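Local coordinates for protein LbaCas13a H328A (C2c2) (Lachnospiraceae bacterium NK4A179, PDB 5WLH) that binds its pre-crRNA guide and probably acts as an RNA-guided nuclease that cleaves target RNA in CRISPR defence, at residues Asn1092-Lys1095 with Phe1096-Met1099; Lys1100-Glu1104 with Phe1105-Met1109; Arg1355-Arg1358 with Tyr1359-Ile1363; Asp1058-Ser1061 with Arg1062-Val1066. All blocks are in the same frame, centred on the assembly; numbering follows the deposited sequence.

Contact 1: Asn1092-Lys1095 with Phe1096-Met1099; sequences NIKK and FQEM. With nucleotides of chain B.
Lys-1094 NZ has two partners, Glu-1098 OE2 one helical turn further on at 2.9 Å and the backbone O of Ala-1354. The lysine chain starts anti to its own backbone N and then bends at chi2 (71°) and again at chi4, which curls NZ back toward the glutamate. Glu-1098, extended beyond CG, offers OE2 on its anti side, with the ammonium 29° out of the carboxylate plane. Its OE1 lies close to Asp-1356 OD2, and the lysine charge may ease that meeting of two acids. A glutamine in place of Glu-1098 would probably cost Lys-1094 its salt bridge and leave the ammonium more dependent on Ala-1354 O.

The neighbouring face of the helix meets the guide RNA. Phe-1096 turns its edge to the adenine of A38 of chain B, CE2 coming within 3.3 Å of C5, while Ile-1093 CD1 lies 3.7 Å from C2 of the same base. Gln-1097 NE2 reaches the A38 O2' through a weak bond of 3.2 Å. This is an i to i+4 salt bridge on one side of an RNA-facing alpha helix, with the usual backbone bonds beneath it.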
# COMPACT_ATOMS: atom_id res chain seq x y z
N ASN A 1092 30.97 -18.01 5.07
CA ASN A 1092 31.79 -17.87 3.86
C ASN A 1092 30.95 -18.02 2.60
O ASN A 1092 31.21 -17.36 1.59
CB ASN A 1092 32.93 -18.89 3.88
CG ASN A 1092 34.20 -18.33 4.47
OD1 ASN A 1092 34.40 -17.11 4.50
ND2 ASN A 1092 35.07 -19.21 4.95
N ILE A 1093 29.95 -18.90 2.64
CA ILE A 1093 29.04 -19.03 1.51
C ILE A 1093 28.32 -17.71 1.28
O ILE A 1093 28.23 -17.22 0.15
CB ILE A 1093 28.06 -20.18 1.74
CG1 ILE A 1093 28.77 -21.52 1.55
CG2 ILE A 1093 26.86 -20.08 0.81
CD1 ILE A 1093 29.09 -21.82 0.09
N LYS A 1094 27.83 -17.09 2.36
CA LYS A 1094 27.16 -15.80 2.25
C LYS A 1094 28.09 -14.75 1.67
O LYS A 1094 27.69 -13.96 0.80
CB LYS A 1094 26.63 -15.36 3.62
CG LYS A 1094 25.81 -14.07 3.58
CD LYS A 1094 24.46 -14.30 2.91
CE LYS A 1094 23.50 -13.14 3.15
NZ LYS A 1094 23.94 -11.89 2.48
N LYS A 1095 29.34 -14.72 2.13
CA LYS A 1095 30.31 -13.77 1.60
C LYS A 1095 30.56 -14.01 0.12
O LYS A 1095 30.67 -13.06 -0.66
CB LYS A 1095 31.62 -13.84 2.38
CG LYS A 1095 31.57 -13.19 3.75
CD LYS A 1095 32.94 -13.27 4.44
CE LYS A 1095 32.91 -12.61 5.81
NZ LYS A 1095 34.28 -12.21 6.27
N PHE A 1096 30.66 -15.28 -0.29
CA PHE A 1096 30.85 -15.54 -1.72
C PHE A 1096 29.65 -15.06 -2.52
O PHE A 1096 29.81 -14.43 -3.57
CB PHE A 1096 31.05 -17.03 -2.00
CG PHE A 1096 31.04 -17.32 -3.47
CD1 PHE A 1096 32.11 -16.95 -4.26
CD2 PHE A 1096 29.94 -17.91 -4.08
CE1 PHE A 1096 32.11 -17.19 -5.62
CE2 PHE A 1096 29.93 -18.14 -5.44
CZ PHE A 1096 31.02 -17.79 -6.21
N GLN A 1097 28.45 -15.40 -2.06
CA GLN A 1097 27.24 -14.96 -2.75
C GLN A 1097 27.24 -13.44 -2.90
O GLN A 1097 26.92 -12.91 -3.97
CB GLN A 1097 26.01 -15.44 -1.98
CG GLN A 1097 25.87 -16.95 -1.97
CD GLN A 1097 24.61 -17.43 -1.26
OE1 GLN A 1097 24.29 -16.98 -0.15
NE2 GLN A 1097 23.88 -18.32 -1.91
N GLU A 1098 27.63 -12.73 -1.84
CA GLU A 1098 27.68 -11.27 -1.92
C GLU A 1098 28.69 -10.80 -2.96
O GLU A 1098 28.44 -9.85 -3.70
CB GLU A 1098 28.00 -10.67 -0.55
CG GLU A 1098 26.88 -10.81 0.46
CD GLU A 1098 27.32 -10.54 1.90
OE1 GLU A 1098 28.55 -10.50 2.15
OE2 GLU A 1098 26.45 -10.38 2.77
N MET A 1099 29.86 -11.46 -3.04
CA MET A 1099 30.86 -11.04 -4.01
C MET A 1099 30.45 -11.41 -5.43
O MET A 1099 30.74 -10.66 -6.38
CB MET A 1099 32.22 -11.66 -3.69
CG MET A 1099 32.86 -11.16 -2.40
SD MET A 1099 32.89 -9.36 -2.25
CE MET A 1099 33.60 -8.83 -3.81
P A B 38 23.90 -18.51 -10.29
OP1 A B 38 24.52 -17.24 -10.76
OP2 A B 38 24.81 -19.66 -10.01
O5' A B 38 23.09 -18.30 -8.94
C5' A B 38 22.27 -19.34 -8.42
C4' A B 38 22.41 -19.45 -6.92
O4' A B 38 23.57 -20.26 -6.60
C3' A B 38 22.59 -18.13 -6.18
O3' A B 38 21.97 -18.22 -4.91
C2' A B 38 24.09 -18.06 -5.96
O2' A B 38 24.48 -17.26 -4.87
C1' A B 38 24.42 -19.53 -5.73
N9 A B 38 25.81 -19.89 -5.99
C8 A B 38 26.53 -19.76 -7.15
N7 A B 38 27.77 -20.18 -7.04
C5 A B 38 27.85 -20.63 -5.73
C6 A B 38 28.90 -21.20 -4.99
N6 A B 38 30.11 -21.43 -5.49
N1 A B 38 28.66 -21.53 -3.70
C2 A B 38 27.44 -21.30 -3.20
N3 A B 38 26.38 -20.77 -3.79
C4 A B 38 26.66 -20.46 -5.07

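Contact 2: Lys1100-Glu1104 with Phe1105-Met1109; sequences KNIVE and FRDLM. With nucleotides of chain B.
Asn-1101 O receives the N-H groups of Arg-1106 and Asp-1107 at a Schellman motif, the local turn that ends helix 1087-1103 and starts helix 1106-1145 beside the guide RNA. The bond from Asp-1107 N to Asn-1101 O is 3.1 Å long, whereas that from Arg-1106 N is weak. Phe-1105 N bonds back to Ile-1102 O at 3.0 Å, and Phe-1105 itself takes the positive phi (66°) that turns the chain; its ring has Val-1103 O over one face. A water donates to both Ile-1102 O and Asp-1107 OD1, bridging the two helix ends.

Two polar side chains, one from each side of the turn, reach the RNA. Asn-1101 ND2 donates almost straight (168°) to O4' of G39 of chain B at 3.0 Å, while its OD1 rests 3.3 Å from Arg-1106 CD, the two side chains crossing at about a right angle with their flat groups 53° apart. Arg-1106, extended from CG to NE, passes across this amide and presents its guanidinium edge to OP1 of A38 of chain B. NH2 gives the main bond, modelled so short that its exact length is doubtful, and NH1 adds a weak one of 3.0 Å. Over one face of the guanidinium lie N1 of G39 and OP2 of U37, both of chain B. Lys-1100 CE approaches the same A38 OP1 at 3.2 Å. Arg-1106 thus grips the phosphate oxygen and Lys-1100 brings a second positive charge close by, which probably stabilises the negative charge of the guide backbone at this helix junction.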
# COMPACT_ATOMS: atom_id res chain seq x y z
N LYS A 1100 29.81 -12.56 -5.60
CA LYS A 1100 29.30 -12.90 -6.92
C LYS A 1100 28.30 -11.85 -7.40
O LYS A 1100 28.35 -11.41 -8.55
CB LYS A 1100 28.65 -14.29 -6.90
CG LYS A 1100 28.30 -14.85 -8.28
CD LYS A 1100 27.74 -16.26 -8.16
CE LYS A 1100 27.44 -16.84 -9.53
NZ LYS A 1100 28.28 -16.22 -10.58
N ASN A 1101 27.43 -11.40 -6.50
CA ASN A 1101 26.46 -10.36 -6.85
C ASN A 1101 27.16 -9.08 -7.28
O ASN A 1101 26.65 -8.35 -8.14
CB ASN A 1101 25.53 -10.11 -5.66
CG ASN A 1101 24.46 -11.17 -5.53
OD1 ASN A 1101 24.18 -11.88 -6.48
ND2 ASN A 1101 23.86 -11.29 -4.36
N ILE A 1102 28.34 -8.80 -6.73
CA ILE A 1102 29.06 -7.58 -7.11
C ILE A 1102 29.68 -7.74 -8.50
O ILE A 1102 29.47 -6.90 -9.39
CB ILE A 1102 30.11 -7.24 -6.05
CG1 ILE A 1102 29.42 -6.69 -4.80
CG2 ILE A 1102 31.12 -6.23 -6.59
CD1 ILE A 1102 30.28 -6.70 -3.57
N VAL A 1103 30.48 -8.79 -8.70
CA VAL A 1103 31.21 -8.89 -9.96
C VAL A 1103 30.26 -9.12 -11.13
O VAL A 1103 30.57 -8.77 -12.27
CB VAL A 1103 32.29 -9.99 -9.89
CG1 VAL A 1103 33.20 -9.72 -8.71
CG2 VAL A 1103 31.66 -11.37 -9.79
N GLU A 1104 29.08 -9.70 -10.88
CA GLU A 1104 28.10 -9.92 -11.93
C GLU A 1104 27.20 -8.71 -12.17
O GLU A 1104 26.34 -8.77 -13.05
CB GLU A 1104 27.21 -11.13 -11.59
CG GLU A 1104 27.92 -12.48 -11.65
CD GLU A 1104 28.37 -12.86 -13.05
OE1 GLU A 1104 27.65 -12.57 -14.03
OE2 GLU A 1104 29.47 -13.46 -13.17
N PHE A 1105 27.39 -7.63 -11.40
CA PHE A 1105 26.56 -6.43 -11.47
C PHE A 1105 25.13 -6.69 -11.02
O PHE A 1105 24.22 -5.94 -11.37
CB PHE A 1105 26.55 -5.82 -12.87
CG PHE A 1105 27.92 -5.63 -13.44
CD1 PHE A 1105 28.76 -4.64 -12.95
CD2 PHE A 1105 28.37 -6.44 -14.47
CE1 PHE A 1105 30.02 -4.47 -13.48
CE2 PHE A 1105 29.64 -6.27 -15.00
CZ PHE A 1105 30.46 -5.28 -14.50
N ARG A 1106 24.91 -7.76 -10.24
CA ARG A 1106 23.58 -8.02 -9.73
C ARG A 1106 23.19 -7.03 -8.65
O ARG A 1106 22.01 -6.69 -8.51
CB ARG A 1106 23.49 -9.45 -9.18
CG ARG A 1106 23.59 -10.52 -10.26
CD ARG A 1106 23.53 -11.93 -9.67
NE ARG A 1106 23.62 -12.93 -10.74
CZ ARG A 1106 23.78 -14.23 -10.54
NH1 ARG A 1106 23.88 -14.72 -9.31
NH2 ARG A 1106 23.86 -15.05 -11.59
N ASP A 1107 24.16 -6.56 -7.86
CA ASP A 1107 23.85 -5.53 -6.87
C ASP A 1107 23.34 -4.28 -7.55
O ASP A 1107 22.44 -3.60 -7.04
CB ASP A 1107 25.08 -5.23 -6.00
CG ASP A 1107 26.27 -4.69 -6.80
OD1 ASP A 1107 26.41 -5.01 -8.01
OD2 ASP A 1107 27.07 -3.95 -6.21
N LEU A 1108 23.90 -3.96 -8.73
CA LEU A 1108 23.40 -2.84 -9.53
C LEU A 1108 21.91 -2.99 -9.83
O LEU A 1108 21.14 -2.02 -9.70
CB LEU A 1108 24.17 -2.78 -10.85
CG LEU A 1108 25.48 -2.00 -10.98
CD1 LEU A 1108 25.84 -1.93 -12.45
CD2 LEU A 1108 25.35 -0.61 -10.37
N MET A 1109 21.51 -4.17 -10.29
CA MET A 1109 20.10 -4.43 -10.56
C MET A 1109 19.27 -4.24 -9.30
O MET A 1109 18.16 -3.70 -9.36
CB MET A 1109 19.92 -5.85 -11.09
CG MET A 1109 20.76 -6.16 -12.30
SD MET A 1109 20.33 -5.02 -13.62
CE MET A 1109 18.65 -5.55 -13.95
P G B 39 20.56 -17.51 -4.66
OP1 G B 39 20.07 -17.98 -3.34
OP2 G B 39 19.73 -17.73 -5.88
O5' G B 39 20.92 -15.96 -4.63
C5' G B 39 21.74 -15.40 -3.60
C4' G B 39 21.24 -14.05 -3.15
O4' G B 39 21.48 -13.05 -4.19
C3' G B 39 19.73 -13.98 -2.85
O3' G B 39 19.50 -13.00 -1.85
C2' G B 39 19.18 -13.44 -4.16
O2' G B 39 17.89 -12.87 -4.09
C1' G B 39 20.25 -12.41 -4.49
N9 G B 39 20.23 -11.93 -5.88
C8 G B 39 20.20 -10.62 -6.29
N7 G B 39 20.16 -10.50 -7.59
C5 G B 39 20.15 -11.81 -8.06
C6 G B 39 20.11 -12.32 -9.39
O6 G B 39 20.07 -11.72 -10.47
N1 G B 39 20.11 -13.71 -9.39
C2 G B 39 20.15 -14.52 -8.28
N2 G B 39 20.15 -15.84 -8.49
N3 G B 39 20.19 -14.05 -7.05
C4 G B 39 20.19 -12.70 -7.01
P A B 38 23.90 -18.51 -10.29
OP1 A B 38 24.52 -17.24 -10.76
OP2 A B 38 24.81 -19.66 -10.01
O5' A B 38 23.09 -18.30 -8.94
C5' A B 38 22.27 -19.34 -8.42
C4' A B 38 22.41 -19.45 -6.92
O4' A B 38 23.57 -20.26 -6.60
C3' A B 38 22.59 -18.13 -6.18
O3' A B 38 21.97 -18.22 -4.91
C2' A B 38 24.09 -18.06 -5.96
O2' A B 38 24.48 -17.26 -4.87
C1' A B 38 24.42 -19.53 -5.73
N9 A B 38 25.81 -19.89 -5.99
C8 A B 38 26.53 -19.76 -7.15
N7 A B 38 27.77 -20.18 -7.04
C5 A B 38 27.85 -20.63 -5.73
C6 A B 38 28.90 -21.20 -4.99
N6 A B 38 30.11 -21.43 -5.49
N1 A B 38 28.66 -21.53 -3.70
C2 A B 38 27.44 -21.30 -3.20
N3 A B 38 26.38 -20.77 -3.79
C4 A B 38 26.66 -20.46 -5.07
P U B 37 18.86 -15.59 -11.51
OP1 U B 37 17.93 -15.10 -10.46
OP2 U B 37 20.31 -15.23 -11.51
O5' U B 37 18.77 -17.18 -11.44
C5' U B 37 19.29 -18.00 -12.46
C4' U B 37 20.47 -18.86 -12.06
O4' U B 37 20.68 -19.72 -13.19
C3' U B 37 21.79 -18.11 -11.91
O3' U B 37 22.77 -19.00 -11.34
C2' U B 37 22.13 -17.87 -13.37
O2' U B 37 23.47 -17.51 -13.63
C1' U B 37 21.73 -19.21 -14.00
N1 U B 37 21.19 -19.08 -15.35
C2 U B 37 21.75 -19.84 -16.35
O2 U B 37 22.67 -20.61 -16.15
N3 U B 37 21.17 -19.66 -17.59
C4 U B 37 20.12 -18.81 -17.90
O4 U B 37 19.70 -18.74 -19.05
C5 U B 37 19.59 -18.07 -16.80
C6 U B 37 20.13 -18.23 -15.60
O HOH W 1 28.53 -4.39 -9.28

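Contact 3: Arg1355-Arg1358 with Tyr1359-Ile1363; sequences RDKR and YLQSI
With chi1 at -176°, CG of Tyr-1359 lies beside the carbonyl carbon and the ring projects outward from the first turn, and Arg-1355, bent at chi2 (-61°), folds its chain over the ring so that the two run side by side in the same direction. Arg-1355 CD sits above the middle of one ring face, 3.5 Å from the centroid, a CH-pi contact. The guanidinium lies farther out, toward the phenol end, with Arg-1355 NE 3.5 Å from Tyr-1359 CZ. Arg-1355 CZ is 5.0 Å from the centroid of the Tyr-1359 ring in a cation-pi contact, yet the two planes stand 68° apart, so the groups do not stack flat. Beyond the two segments, Arg-1355 NH1 forms a salt bridge with a phosphate of the bound RNA. An alanine at Tyr-1359 is likely to strip the arginine chain of the surface it lies on, leaving its guanidinium freer to swing away from that phosphate.

Between these two residues Asp-1356 is the N-cap of helix 1357-1368, which follows directly on the edge strand 1349-1353 of the antiparallel sheet. Its OD1 accepts from Tyr-1359 N at 2.9 Å, meeting a backbone N-H of the first turn as an N-cap side chain does. The main chain takes over with Leu-1360 N to Asp-1356 O at 3.0 Å. One turn on, Gln-1361 OE1 lies 3.4 Å from Lys-1357 CE, while the lysine charge is matched by Asp-1376. Arg-1358 sends its extended side chain to Asp-1064, and a water donates to Arg-1358 O at 2.6 Å and to Ser-1362 OG, which is also hydrogen-bonded with Ile-1056 O.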
# COMPACT_ATOMS: atom_id res chain seq x y z
N ARG A 1355 22.54 -8.24 4.69
CA ARG A 1355 23.19 -7.23 3.87
C ARG A 1355 24.45 -6.75 4.56
O ARG A 1355 24.40 -6.36 5.74
CB ARG A 1355 22.26 -6.04 3.62
CG ARG A 1355 20.95 -6.45 2.95
CD ARG A 1355 21.25 -7.07 1.61
NE ARG A 1355 20.04 -7.28 0.81
CZ ARG A 1355 19.51 -8.48 0.58
NH1 ARG A 1355 20.07 -9.58 1.09
NH2 ARG A 1355 18.41 -8.58 -0.16
N ASP A 1356 25.55 -6.70 3.83
CA ASP A 1356 26.83 -6.33 4.42
C ASP A 1356 26.96 -4.81 4.43
O ASP A 1356 26.12 -4.07 3.91
CB ASP A 1356 27.98 -7.00 3.68
CG ASP A 1356 27.93 -6.78 2.17
OD1 ASP A 1356 27.51 -5.70 1.72
OD2 ASP A 1356 28.32 -7.71 1.42
N LYS A 1357 28.05 -4.32 5.04
CA LYS A 1357 28.24 -2.88 5.17
C LYS A 1357 28.31 -2.20 3.80
O LYS A 1357 27.81 -1.08 3.64
CB LYS A 1357 29.50 -2.57 5.98
CG LYS A 1357 29.78 -1.07 6.11
CD LYS A 1357 30.96 -0.75 7.06
CE LYS A 1357 31.12 0.76 7.20
NZ LYS A 1357 32.27 1.16 8.08
N ARG A 1358 28.92 -2.86 2.82
CA ARG A 1358 29.05 -2.25 1.50
C ARG A 1358 27.68 -2.04 0.85
O ARG A 1358 27.41 -0.99 0.25
CB ARG A 1358 29.94 -3.12 0.63
CG ARG A 1358 29.99 -2.74 -0.83
CD ARG A 1358 30.98 -3.65 -1.51
NE ARG A 1358 31.22 -3.31 -2.90
CZ ARG A 1358 32.29 -3.72 -3.57
NH1 ARG A 1358 33.19 -4.48 -2.95
NH2 ARG A 1358 32.46 -3.39 -4.83
N TYR A 1359 26.80 -3.03 0.97
CA TYR A 1359 25.44 -2.89 0.47
C TYR A 1359 24.72 -1.75 1.18
O TYR A 1359 24.11 -0.88 0.55
CB TYR A 1359 24.69 -4.21 0.66
CG TYR A 1359 23.28 -4.24 0.10
CD1 TYR A 1359 22.22 -3.70 0.81
CD2 TYR A 1359 23.02 -4.84 -1.12
CE1 TYR A 1359 20.91 -3.74 0.30
CE2 TYR A 1359 21.74 -4.89 -1.63
CZ TYR A 1359 20.69 -4.34 -0.93
OH TYR A 1359 19.42 -4.40 -1.46
N LEU A 1360 24.80 -1.74 2.52
CA LEU A 1360 24.12 -0.71 3.30
C LEU A 1360 24.63 0.68 2.96
O LEU A 1360 23.87 1.65 2.99
CB LEU A 1360 24.29 -1.00 4.79
CG LEU A 1360 23.68 -2.30 5.29
CD1 LEU A 1360 24.00 -2.51 6.76
CD2 LEU A 1360 22.16 -2.33 5.06
N GLN A 1361 25.92 0.79 2.62
CA GLN A 1361 26.44 2.08 2.19
C GLN A 1361 25.74 2.58 0.93
O GLN A 1361 25.43 3.77 0.81
CB GLN A 1361 27.95 1.99 1.94
CG GLN A 1361 28.80 2.22 3.17
CD GLN A 1361 30.25 1.81 2.95
OE1 GLN A 1361 31.02 1.70 3.89
NE2 GLN A 1361 30.61 1.59 1.70
N SER A 1362 25.52 1.69 -0.04
CA SER A 1362 24.86 2.13 -1.26
C SER A 1362 23.40 2.50 -1.01
O SER A 1362 22.87 3.39 -1.68
CB SER A 1362 24.97 1.06 -2.34
OG SER A 1362 26.25 1.11 -2.96
N ILE A 1363 22.75 1.82 -0.07
CA ILE A 1363 21.40 2.20 0.32
C ILE A 1363 21.39 3.59 0.93
O ILE A 1363 20.53 4.41 0.62
CB ILE A 1363 20.80 1.16 1.28
CG1 ILE A 1363 20.71 -0.22 0.60
CG2 ILE A 1363 19.46 1.63 1.80
CD1 ILE A 1363 19.90 -0.21 -0.71
O HOH W 2 28.79 0.62 -1.28

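Contact 4: Asp1058-Ser1061 with Arg1062-Val1066; sequences DRVS and RSDIV
Ser-1061 and Asp-1064 form the firm part of this contact, close against the start of helix 1062-1075, while Arg-1059 and Ser-1063 lie toward the exposed side. Asp-1064 OD2 accepts from Ser-1061 N at 3.1 Å, with the N-H arriving on the anti side and 35° out of the carboxylate plane. The carboxylate can fold back onto the loop because CG lies anti to the carbonyl carbon (chi1 -71°). OD1 is taken by Arg-1358, so the acid is held at both ends. Ser-1061 O then closes the first main-chain turn by accepting from Ile-1065 N at 3.2 Å, and the Ile-1065 side chain packs against the same carbonyl, its CD1 3.5 Å from Ser-1061 O.

Beneath this polar layer is an apolar one. Val-1060 CG1 meets Ile-1065 CG1 at 4.2 Å and Asp-1064 CB at 4.0 Å. Ile-1102 and Phe-1105 also reach Val-1060, seating the loop against the end of helix 1087-1103.

The outer side is held more sparsely. Ser-1063 OG and Ser-1061 OG share a hydrogen bond of 3.0 Å between two hydroxyls, and Ser-1063 itself is exposed, while Arg-1059 points off to Ser-996 O. Arg-1062, by contrast, leaves the contact for a salt bridge with Glu-1002.

The arrangement is that of a helix N terminus: Ser-1061 at the N-cap, an aspartate three residues on bonding back to the N-cap N-H as in one half of a capping box, and a hydrophobic staple of Val-1060 and Ile-1065 flanking them.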
# COMPACT_ATOMS: atom_id res chain seq x y z
N ASP A 1058 30.18 2.08 -6.03
CA ASP A 1058 31.57 2.09 -6.46
C ASP A 1058 31.75 1.05 -7.55
O ASP A 1058 31.18 -0.04 -7.48
CB ASP A 1058 32.51 1.80 -5.30
CG ASP A 1058 32.37 2.78 -4.16
OD1 ASP A 1058 32.19 3.99 -4.43
OD2 ASP A 1058 32.43 2.35 -2.99
N ARG A 1059 32.57 1.38 -8.54
CA ARG A 1059 32.86 0.43 -9.60
C ARG A 1059 33.48 -0.84 -9.04
O ARG A 1059 34.20 -0.82 -8.04
CB ARG A 1059 33.82 1.06 -10.62
CG ARG A 1059 33.23 2.25 -11.34
CD ARG A 1059 34.04 2.59 -12.56
NE ARG A 1059 35.32 3.18 -12.21
CZ ARG A 1059 36.27 3.49 -13.10
NH1 ARG A 1059 36.07 3.25 -14.39
NH2 ARG A 1059 37.41 4.03 -12.69
N VAL A 1060 33.15 -1.97 -9.68
CA VAL A 1060 33.83 -3.21 -9.37
C VAL A 1060 35.33 -3.03 -9.59
O VAL A 1060 35.76 -2.40 -10.57
CB VAL A 1060 33.27 -4.36 -10.22
CG1 VAL A 1060 33.94 -5.69 -9.86
CG2 VAL A 1060 31.75 -4.45 -10.05
N SER A 1061 36.12 -3.57 -8.68
CA SER A 1061 37.56 -3.38 -8.66
C SER A 1061 38.26 -4.72 -8.84
O SER A 1061 37.66 -5.79 -8.71
CB SER A 1061 38.01 -2.75 -7.34
OG SER A 1061 37.77 -3.65 -6.28
N ARG A 1062 39.57 -4.64 -9.11
CA ARG A 1062 40.39 -5.85 -9.11
C ARG A 1062 40.27 -6.59 -7.78
O ARG A 1062 40.07 -7.81 -7.76
CB ARG A 1062 41.85 -5.48 -9.41
CG ARG A 1062 42.80 -6.68 -9.40
CD ARG A 1062 44.19 -6.28 -9.87
NE ARG A 1062 44.28 -6.14 -11.32
CZ ARG A 1062 44.38 -7.16 -12.17
NH1 ARG A 1062 44.39 -8.41 -11.72
NH2 ARG A 1062 44.46 -6.93 -13.47
N SER A 1063 40.37 -5.86 -6.67
CA SER A 1063 40.35 -6.52 -5.37
C SER A 1063 39.02 -7.21 -5.10
O SER A 1063 38.97 -8.22 -4.40
CB SER A 1063 40.67 -5.52 -4.25
OG SER A 1063 39.68 -4.52 -4.14
N ASP A 1064 37.93 -6.67 -5.66
CA ASP A 1064 36.65 -7.38 -5.63
C ASP A 1064 36.76 -8.72 -6.35
O ASP A 1064 36.31 -9.75 -5.84
CB ASP A 1064 35.55 -6.54 -6.29
CG ASP A 1064 35.16 -5.33 -5.46
OD1 ASP A 1064 35.27 -5.39 -4.22
OD2 ASP A 1064 34.73 -4.32 -6.07
N ILE A 1065 37.33 -8.71 -7.55
CA ILE A 1065 37.45 -9.93 -8.35
C ILE A 1065 38.41 -10.89 -7.67
O ILE A 1065 38.20 -12.11 -7.67
CB ILE A 1065 37.90 -9.57 -9.77
CG1 ILE A 1065 36.85 -8.68 -10.45
CG2 ILE A 1065 38.15 -10.81 -10.59
CD1 ILE A 1065 37.40 -7.86 -11.58
N VAL A 1066 39.46 -10.36 -7.05
CA VAL A 1066 40.36 -11.18 -6.25
C VAL A 1066 39.60 -11.86 -5.12
O VAL A 1066 39.69 -13.08 -4.93
CB VAL A 1066 41.52 -10.31 -5.72
CG1 VAL A 1066 42.29 -11.04 -4.62
CG2 VAL A 1066 42.42 -9.89 -6.87

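In the fold
Along the chain the contacts run in series, none nested or crossing. Contact 4 comes first, closing the loop after helix 1050-1056 as helix 1062-1075 begins. Contact 1 lies within helix 1087-1103, contact 2 ends that helix and opens 1106-1145, and contact 3 starts helix 1357-1368 after the last strand of the antiparallel sheet. Their centres lie about 11 to 15 Å apart. Met-1099 of contact 1 packs on the backbone of Asp-1064 in contact 4, Val-1103 of contact 2 meets Ile-1065, and Ile-1102 rests on Arg-1358 of contact 3, whose salt bridge to Asp-1064 ties contact 3 to contact 4. Contacts 1, 2 and 3 touch the RNA; contact 4 is set back from it.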